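Local coordinates for naphthalene dioxygenase large subunit (Rhodococcus sp., PDB 2B1X), which is the large subunit of a Rieske-type non-haem iron oxygenase, holding a two-iron, two-sulfur cluster and a separate mononuclear iron site, at residues A[232-244]-A[250-262]. Residues are numbered along the deposited sequence; the frame is centred on the assembly and turned at random.
Sequences PDPQFALYGEHIH and GLGIIGPPPGMPL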
ATOM      1  N   PRO A 232      -2.377 -34.115  24.648  1.00 22.49           N
ATOM      2  CA  PRO A 232      -0.995 -34.612  24.639  1.00 22.48           C
ATOM      3  C   PRO A 232      -0.804 -35.931  23.880  1.00 22.61           C
ATOM      4  O   PRO A 232       0.306 -36.228  23.458  1.00 22.67           O
ATOM      5  CB  PRO A 232      -0.674 -34.787  26.131  1.00 22.11           C
ATOM      6  CG  PRO A 232      -1.950 -35.065  26.775  1.00 22.02           C
ATOM      7  CD  PRO A 232      -3.031 -34.345  25.948  1.00 22.48           C
ATOM      8  N   ASP A 233      -1.867 -36.705  23.720  1.00 22.74           N
ATOM      9  CA  ASP A 233      -1.774 -37.988  23.026  1.00 22.91           C
ATOM     10  C   ASP A 233      -1.612 -37.775  21.524  1.00 22.20           C
ATOM     11  O   ASP A 233      -2.527 -37.274  20.908  1.00 21.90           O
ATOM     12  CB  ASP A 233      -3.044 -38.791  23.270  1.00 22.54           C
ATOM     13  CG  ASP A 233      -2.931 -40.234  22.803  1.00 25.10           C
ATOM     14  OD1 ASP A 233      -1.936 -40.600  22.123  1.00 25.80           O
ATOM     15  OD2 ASP A 233      -3.821 -41.075  23.044  1.00 27.39           O
ATOM     16  N   PRO A 234      -0.487 -38.204  20.936  1.00 22.40           N
ATOM     17  CA  PRO A 234      -0.292 -38.136  19.468  1.00 21.85           C
ATOM     18  C   PRO A 234      -1.333 -38.927  18.634  1.00 21.30           C
ATOM     19  O   PRO A 234      -1.430 -38.732  17.416  1.00 21.46           O
ATOM     20  CB  PRO A 234       1.081 -38.783  19.243  1.00 21.96           C
ATOM     21  CG  PRO A 234       1.692 -39.000  20.576  1.00 22.32           C
ATOM     22  CD  PRO A 234       0.661 -38.818  21.637  1.00 22.41           C
ATOM     23  N   GLN A 235      -2.057 -39.820  19.288  1.00 19.71           N
ATOM     24  CA  GLN A 235      -3.096 -40.636  18.691  1.00 18.78           C
ATOM     25  C   GLN A 235      -4.480 -40.092  18.990  1.00 17.99           C
ATOM     26  O   GLN A 235      -5.470 -40.770  18.713  1.00 17.71           O
ATOM     27  CB  GLN A 235      -3.031 -42.059  19.255  1.00 18.83           C
ATOM     28  CG  GLN A 235      -1.768 -42.831  18.925  1.00 19.96           C
ATOM     29  CD  GLN A 235      -1.929 -44.304  19.237  1.00 22.88           C
ATOM     30  OE1 GLN A 235      -2.463 -44.665  20.304  1.00 24.40           O
ATOM     31  NE2 GLN A 235      -1.497 -45.158  18.317  1.00 22.43           N
ATOM     32  N   PHE A 236      -4.567 -38.886  19.565  1.00 17.03           N
ATOM     33  CA  PHE A 236      -5.863 -38.354  19.997  1.00 16.57           C
ATOM     34  C   PHE A 236      -6.982 -38.389  18.938  1.00 16.17           C
ATOM     35  O   PHE A 236      -8.146 -38.604  19.268  1.00 15.90           O
ATOM     36  CB  PHE A 236      -5.715 -36.942  20.597  1.00 16.53           C
ATOM     37  CG  PHE A 236      -5.748 -35.838  19.569  1.00 17.79           C
ATOM     38  CD1 PHE A 236      -6.890 -35.031  19.418  1.00 17.96           C
ATOM     39  CD2 PHE A 236      -4.640 -35.594  18.764  1.00 18.39           C
ATOM     40  CE1 PHE A 236      -6.917 -33.998  18.470  1.00 17.87           C
ATOM     41  CE2 PHE A 236      -4.665 -34.583  17.812  1.00 18.74           C
ATOM     42  CZ  PHE A 236      -5.809 -33.775  17.673  1.00 18.99           C
ATOM     43  N   ALA A 237      -6.629 -38.191  17.674  1.00 16.43           N
ATOM     44  CA  ALA A 237      -7.636 -38.105  16.612  1.00 16.28           C
ATOM     45  C   ALA A 237      -8.100 -39.460  16.096  1.00 16.57           C
ATOM     46  O   ALA A 237      -9.098 -39.542  15.369  1.00 16.67           O
ATOM     47  CB  ALA A 237      -7.179 -37.204  15.496  1.00 16.42           C
ATOM     48  N   LEU A 238      -7.446 -40.535  16.550  1.00 16.33           N
ATOM     49  CA  LEU A 238      -7.926 -41.876  16.275  1.00 16.44           C
ATOM     50  C   LEU A 238      -9.271 -42.150  16.956  1.00 16.64           C
ATOM     51  O   LEU A 238     -10.035 -43.029  16.513  1.00 16.64           O
ATOM     52  CB  LEU A 238      -6.888 -42.938  16.696  1.00 16.57           C
ATOM     53  CG  LEU A 238      -5.534 -42.960  15.971  1.00 18.07           C
ATOM     54  CD1 LEU A 238      -4.736 -44.200  16.402  1.00 19.69           C
ATOM     55  CD2 LEU A 238      -5.673 -42.880  14.422  1.00 18.59           C
ATOM     56  N   TYR A 239      -9.558 -41.416  18.036  1.00 16.79           N
ATOM     57  CA  TYR A 239     -10.807 -41.614  18.801  1.00 16.81           C
ATOM     58  C   TYR A 239     -11.841 -40.631  18.290  1.00 16.69           C
ATOM     59  O   TYR A 239     -12.378 -39.816  19.040  1.00 16.48           O
ATOM     60  CB  TYR A 239     -10.582 -41.446  20.304  1.00 16.56           C
ATOM     61  CG  TYR A 239      -9.438 -42.308  20.807  1.00 18.90           C
ATOM     62  CD1 TYR A 239      -8.158 -41.776  20.935  1.00 18.27           C
ATOM     63  CD2 TYR A 239      -9.643 -43.656  21.148  1.00 19.95           C
ATOM     64  CE1 TYR A 239      -7.100 -42.555  21.351  1.00 21.38           C
ATOM     65  CE2 TYR A 239      -8.581 -44.452  21.581  1.00 21.43           C
ATOM     66  CZ  TYR A 239      -7.313 -43.896  21.683  1.00 22.39           C
ATOM     67  OH  TYR A 239      -6.236 -44.648  22.121  1.00 27.17           O
ATOM     68  N   GLY A 240     -12.078 -40.695  16.984  1.00 16.11           N
ATOM     69  CA  GLY A 240     -12.964 -39.764  16.331  1.00 14.94           C
ATOM     70  C   GLY A 240     -13.530 -40.299  15.032  1.00 14.49           C
ATOM     71  O   GLY A 240     -13.234 -41.429  14.615  1.00 13.94           O
ATOM     72  N   GLU A 241     -14.323 -39.451  14.382  1.00 13.76           N
ATOM     73  CA  GLU A 241     -14.961 -39.757  13.109  1.00 12.92           C
ATOM     74  C   GLU A 241     -14.748 -38.611  12.126  1.00 12.47           C
ATOM     75  O   GLU A 241     -14.787 -37.463  12.517  1.00 12.45           O
ATOM     76  CB  GLU A 241     -16.441 -40.005  13.342  1.00 12.10           C
ATOM     77  CG  GLU A 241     -17.108 -40.836  12.258  1.00 12.10           C
ATOM     78  CD  GLU A 241     -16.930 -42.350  12.436  1.00 15.39           C
ATOM     79  OE1 GLU A 241     -16.448 -42.803  13.492  1.00 12.41           O
ATOM     80  OE2 GLU A 241     -17.333 -43.107  11.519  1.00 18.12           O
ATOM     81  N   HIS A 242     -14.481 -38.945  10.869  1.00 12.69           N
ATOM     82  CA  HIS A 242     -14.222 -37.988   9.754  1.00 12.19           C
ATOM     83  C   HIS A 242     -15.378 -38.137   8.746  1.00 12.35           C
ATOM     84  O   HIS A 242     -15.534 -39.206   8.148  1.00 12.56           O
ATOM     85  CB  HIS A 242     -12.895 -38.393   9.093  1.00 12.02           C
ATOM     86  CG  HIS A 242     -12.303 -37.391   8.134  1.00 13.25           C
ATOM     87  ND1 HIS A 242     -11.496 -36.357   8.548  1.00 12.27           N
ATOM     88  CD2 HIS A 242     -12.305 -37.339   6.783  1.00 13.35           C
ATOM     89  CE1 HIS A 242     -11.065 -35.673   7.502  1.00 14.13           C
ATOM     90  NE2 HIS A 242     -11.523 -36.263   6.412  1.00 13.39           N
ATOM     91  N   ILE A 243     -16.202 -37.094   8.574  1.00 12.07           N
ATOM     92  CA  ILE A 243     -17.485 -37.214   7.854  1.00 12.39           C
ATOM     93  C   ILE A 243     -17.669 -36.170   6.764  1.00 12.99           C
ATOM     94  O   ILE A 243     -17.418 -34.982   6.974  1.00 12.44           O
ATOM     95  CB  ILE A 243     -18.686 -37.063   8.833  1.00 12.33           C
ATOM     96  CG1 ILE A 243     -18.624 -38.098   9.973  1.00 12.86           C
ATOM     97  CG2 ILE A 243     -20.039 -37.054   8.065  1.00 11.92           C
ATOM     98  CD1 ILE A 243     -18.957 -37.479  11.336  1.00 14.95           C
ATOM     99  N   HIS A 244     -18.111 -36.594   5.588  1.00 12.85           N
ATOM    100  CA  HIS A 244     -18.431 -35.586   4.598  1.00 13.48           C
ATOM    101  C   HIS A 244     -19.731 -35.892   3.929  1.00 13.93           C
ATOM    102  O   HIS A 244     -20.240 -37.005   3.980  1.00 12.59           O
ATOM    103  CB  HIS A 244     -17.311 -35.352   3.583  1.00 12.56           C
ATOM    104  CG  HIS A 244     -17.187 -36.415   2.544  1.00 13.97           C
ATOM    105  ND1 HIS A 244     -16.362 -37.510   2.688  1.00 16.04           N
ATOM    106  CD2 HIS A 244     -17.771 -36.542   1.331  1.00 16.61           C
ATOM    107  CE1 HIS A 244     -16.434 -38.255   1.603  1.00 17.50           C
ATOM    108  NE2 HIS A 244     -17.278 -37.687   0.759  1.00 17.76           N
ATOM    109  N   GLY A 250     -17.965 -30.874   5.159  1.00 12.16           N
ATOM    110  CA  GLY A 250     -17.453 -31.960   5.973  1.00 11.43           C
ATOM    111  C   GLY A 250     -17.122 -31.485   7.373  1.00 12.15           C
ATOM    112  O   GLY A 250     -16.987 -30.273   7.612  1.00 11.98           O
ATOM    113  N   LEU A 251     -16.898 -32.448   8.255  1.00 11.14           N
ATOM    114  CA  LEU A 251     -16.566 -32.200   9.660  1.00 12.02           C
ATOM    115  C   LEU A 251     -15.838 -33.387  10.275  1.00 11.91           C
ATOM    116  O   LEU A 251     -15.839 -34.487   9.723  1.00 12.22           O
ATOM    117  CB  LEU A 251     -17.827 -31.973  10.485  1.00 11.49           C
ATOM    118  CG  LEU A 251     -18.818 -33.107  10.723  1.00 12.45           C
ATOM    119  CD1 LEU A 251     -19.601 -32.854  12.029  1.00 12.50           C
ATOM    120  CD2 LEU A 251     -19.781 -33.301   9.544  1.00 10.57           C
ATOM    121  N   GLY A 252     -15.236 -33.155  11.435  1.00 12.39           N
ATOM    122  CA  GLY A 252     -14.705 -34.246  12.250  1.00 12.03           C
ATOM    123  C   GLY A 252     -15.200 -34.115  13.668  1.00 12.41           C
ATOM    124  O   GLY A 252     -15.438 -33.013  14.127  1.00 11.57           O
ATOM    125  N   ILE A 253     -15.365 -35.260  14.340  1.00 12.75           N
ATOM    126  CA  ILE A 253     -15.799 -35.315  15.723  1.00 13.65           C
ATOM    127  C   ILE A 253     -14.796 -36.180  16.485  1.00 14.40           C
ATOM    128  O   ILE A 253     -14.534 -37.337  16.091  1.00 14.65           O
ATOM    129  CB  ILE A 253     -17.229 -35.934  15.813  1.00 13.67           C
ATOM    130  CG1 ILE A 253     -18.179 -35.229  14.837  1.00 13.94           C
ATOM    131  CG2 ILE A 253     -17.748 -35.908  17.291  1.00 14.00           C
ATOM    132  CD1 ILE A 253     -19.623 -35.741  14.827  1.00 14.67           C
ATOM    133  N   ILE A 254     -14.222 -35.618  17.543  1.00 14.68           N
ATOM    134  CA  ILE A 254     -13.221 -36.320  18.338  1.00 16.12           C
ATOM    135  C   ILE A 254     -13.667 -36.426  19.809  1.00 16.75           C
ATOM    136  O   ILE A 254     -14.175 -35.464  20.375  1.00 16.86           O
ATOM    137  CB  ILE A 254     -11.840 -35.640  18.239  1.00 15.81           C
ATOM    138  CG1 ILE A 254     -11.339 -35.622  16.796  1.00 16.10           C
ATOM    139  CG2 ILE A 254     -10.814 -36.389  19.146  1.00 14.62           C
ATOM    140  CD1 ILE A 254     -10.009 -34.826  16.577  1.00 18.24           C
ATOM    141  N   GLY A 255     -13.511 -37.597  20.410  1.00 18.26           N
ATOM    142  CA  GLY A 255     -13.802 -37.769  21.836  1.00 20.24           C
ATOM    143  C   GLY A 255     -12.570 -38.216  22.620  1.00 22.34           C
ATOM    144  O   GLY A 255     -11.497 -38.411  22.017  1.00 21.56           O
ATOM    145  N   PRO A 256     -12.694 -38.381  23.944  1.00 24.46           N
ATOM    146  CA  PRO A 256     -11.567 -38.876  24.754  1.00 26.54           C
ATOM    147  C   PRO A 256     -11.331 -40.382  24.569  1.00 28.49           C
ATOM    148  O   PRO A 256     -12.267 -41.089  24.178  1.00 28.39           O
ATOM    149  CB  PRO A 256     -12.017 -38.591  26.184  1.00 26.45           C
ATOM    150  CG  PRO A 256     -13.488 -38.677  26.132  1.00 26.42           C
ATOM    151  CD  PRO A 256     -13.884 -38.123  24.776  1.00 24.33           C
ATOM    152  N   PRO A 257     -10.123 -40.863  24.871  1.00 30.87           N
ATOM    153  CA  PRO A 257      -9.822 -42.310  24.856  1.00 32.86           C
ATOM    154  C   PRO A 257     -10.561 -43.076  25.970  1.00 35.24           C
ATOM    155  O   PRO A 257     -10.994 -42.413  26.921  1.00 35.07           O
ATOM    156  CB  PRO A 257      -8.315 -42.354  25.129  1.00 32.76           C
ATOM    157  CG  PRO A 257      -8.021 -41.092  25.849  1.00 32.14           C
ATOM    158  CD  PRO A 257      -8.957 -40.060  25.286  1.00 30.99           C
ATOM    159  N   PRO A 258     -10.688 -44.412  25.857  1.00 37.47           N
ATOM    160  CA  PRO A 258     -11.365 -45.245  26.874  1.00 39.07           C
ATOM    161  C   PRO A 258     -10.923 -45.002  28.323  1.00 40.45           C
ATOM    162  O   PRO A 258     -11.786 -45.020  29.215  1.00 40.89           O
ATOM    163  CB  PRO A 258     -10.996 -46.680  26.459  1.00 39.00           C
ATOM    164  CG  PRO A 258     -10.788 -46.592  24.974  1.00 39.01           C
ATOM    165  CD  PRO A 258     -10.194 -45.230  24.728  1.00 37.54           C
ATOM    166  N   GLY A 259      -9.625 -44.777  28.540  1.00 41.67           N
ATOM    167  CA  GLY A 259      -9.092 -44.551  29.875  1.00 43.17           C
ATOM    168  C   GLY A 259      -9.074 -43.092  30.314  1.00 44.13           C
ATOM    169  O   GLY A 259      -8.169 -42.661  31.045  1.00 44.57           O
ATOM    170  N   MET A 260     -10.077 -42.336  29.864  1.00 44.60           N
ATOM    171  CA  MET A 260     -10.233 -40.929  30.219  1.00 44.83           C
ATOM    172  C   MET A 260     -11.720 -40.603  30.295  1.00 44.35           C
ATOM    173  O   MET A 260     -12.384 -40.453  29.264  1.00 44.97           O
ATOM    174  CB  MET A 260      -9.554 -40.027  29.188  1.00 45.31           C
ATOM    175  CG  MET A 260      -8.886 -38.791  29.772  1.00 47.35           C
ATOM    176  SD  MET A 260      -9.248 -37.282  28.828  1.00 51.53           S
ATOM    177  CE  MET A 260      -7.898 -37.263  27.656  1.00 51.61           C
ATOM    178  N   PRO A 261     -12.256 -40.512  31.507  1.00 43.53           N
ATOM    179  CA  PRO A 261     -13.636 -40.052  31.680  1.00 42.57           C
ATOM    180  C   PRO A 261     -13.703 -38.530  31.654  1.00 41.27           C
ATOM    181  O   PRO A 261     -12.986 -37.853  32.397  1.00 41.67           O
ATOM    182  CB  PRO A 261     -14.028 -40.577  33.062  1.00 42.70           C
ATOM    183  CG  PRO A 261     -12.764 -41.124  33.688  1.00 43.45           C
ATOM    184  CD  PRO A 261     -11.609 -40.833  32.792  1.00 43.66           C
ATOM    185  N   LEU A 262     -14.543 -37.998  30.782  1.00 39.46           N
ATOM    186  CA  LEU A 262     -14.810 -36.572  30.765  1.00 37.41           C
ATOM    187  C   LEU A 262     -16.309 -36.431  30.880  1.00 35.62           C
ATOM    188  O   LEU A 262     -17.042 -37.298  30.402  1.00 35.60           O
ATOM    189  CB  LEU A 262     -14.316 -35.933  29.465  1.00 37.99           C
ATOM    190  CG  LEU A 262     -12.803 -35.787  29.271  1.00 38.97           C
ATOM    191  CD1 LEU A 262     -12.492 -35.094  27.940  1.00 38.68           C
ATOM    192  CD2 LEU A 262     -12.165 -35.056  30.451  1.00 39.99           C
TER
HETATM  193  O   HOH W   1      -9.023 -38.099  21.801  1.00 27.23           O
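Glu241 and Ile253 pair backbone to backbone in a beta hairpin of the catalytic domain's antiparallel sheet, with Glu241 N to Ile253 O at 2.7 Å and a return bond from Ile253 N. Ile243 and Leu251 repeat the exchange, and Gly255 N reaches Tyr239 O (2.8 Å) nearly straight. On their shared face, Ile243 presents CB and CG2 to Leu251 CD2, and its CD1 to Ile253 CD1. On the other, Ile254 CG1 lies anti to the carbonyl carbon and the chain extends beyond it (chi2 174°), bringing CD1 to Phe236 CE1 at 3.7 Å and onto Ala237 CB. A water donates to Phe236 O and Gly255 O, linking the 3-10 segment to the residue just past strand 250-254. The Tyr239 ring takes Pro257 CB over one face (CH-pi, 13° off the normal); Pro258 CD comes obliquely to Tyr239 CE2 at 3.6 Å. Strands 293-298 and 413-415 flank the hairpin; Asp418 OD1 and Asn423 N hold His242 ND1 and NE2. Phe236 packs on Thr217, beside iron ligand His216, its side chain about 9 Å from the iron (III) ion, outside the first shell. An Asx turn precedes the 3-10 segment: Asp233 OD1 accepts Gln235 N at 2.9 Å, from above the carboxylate plane.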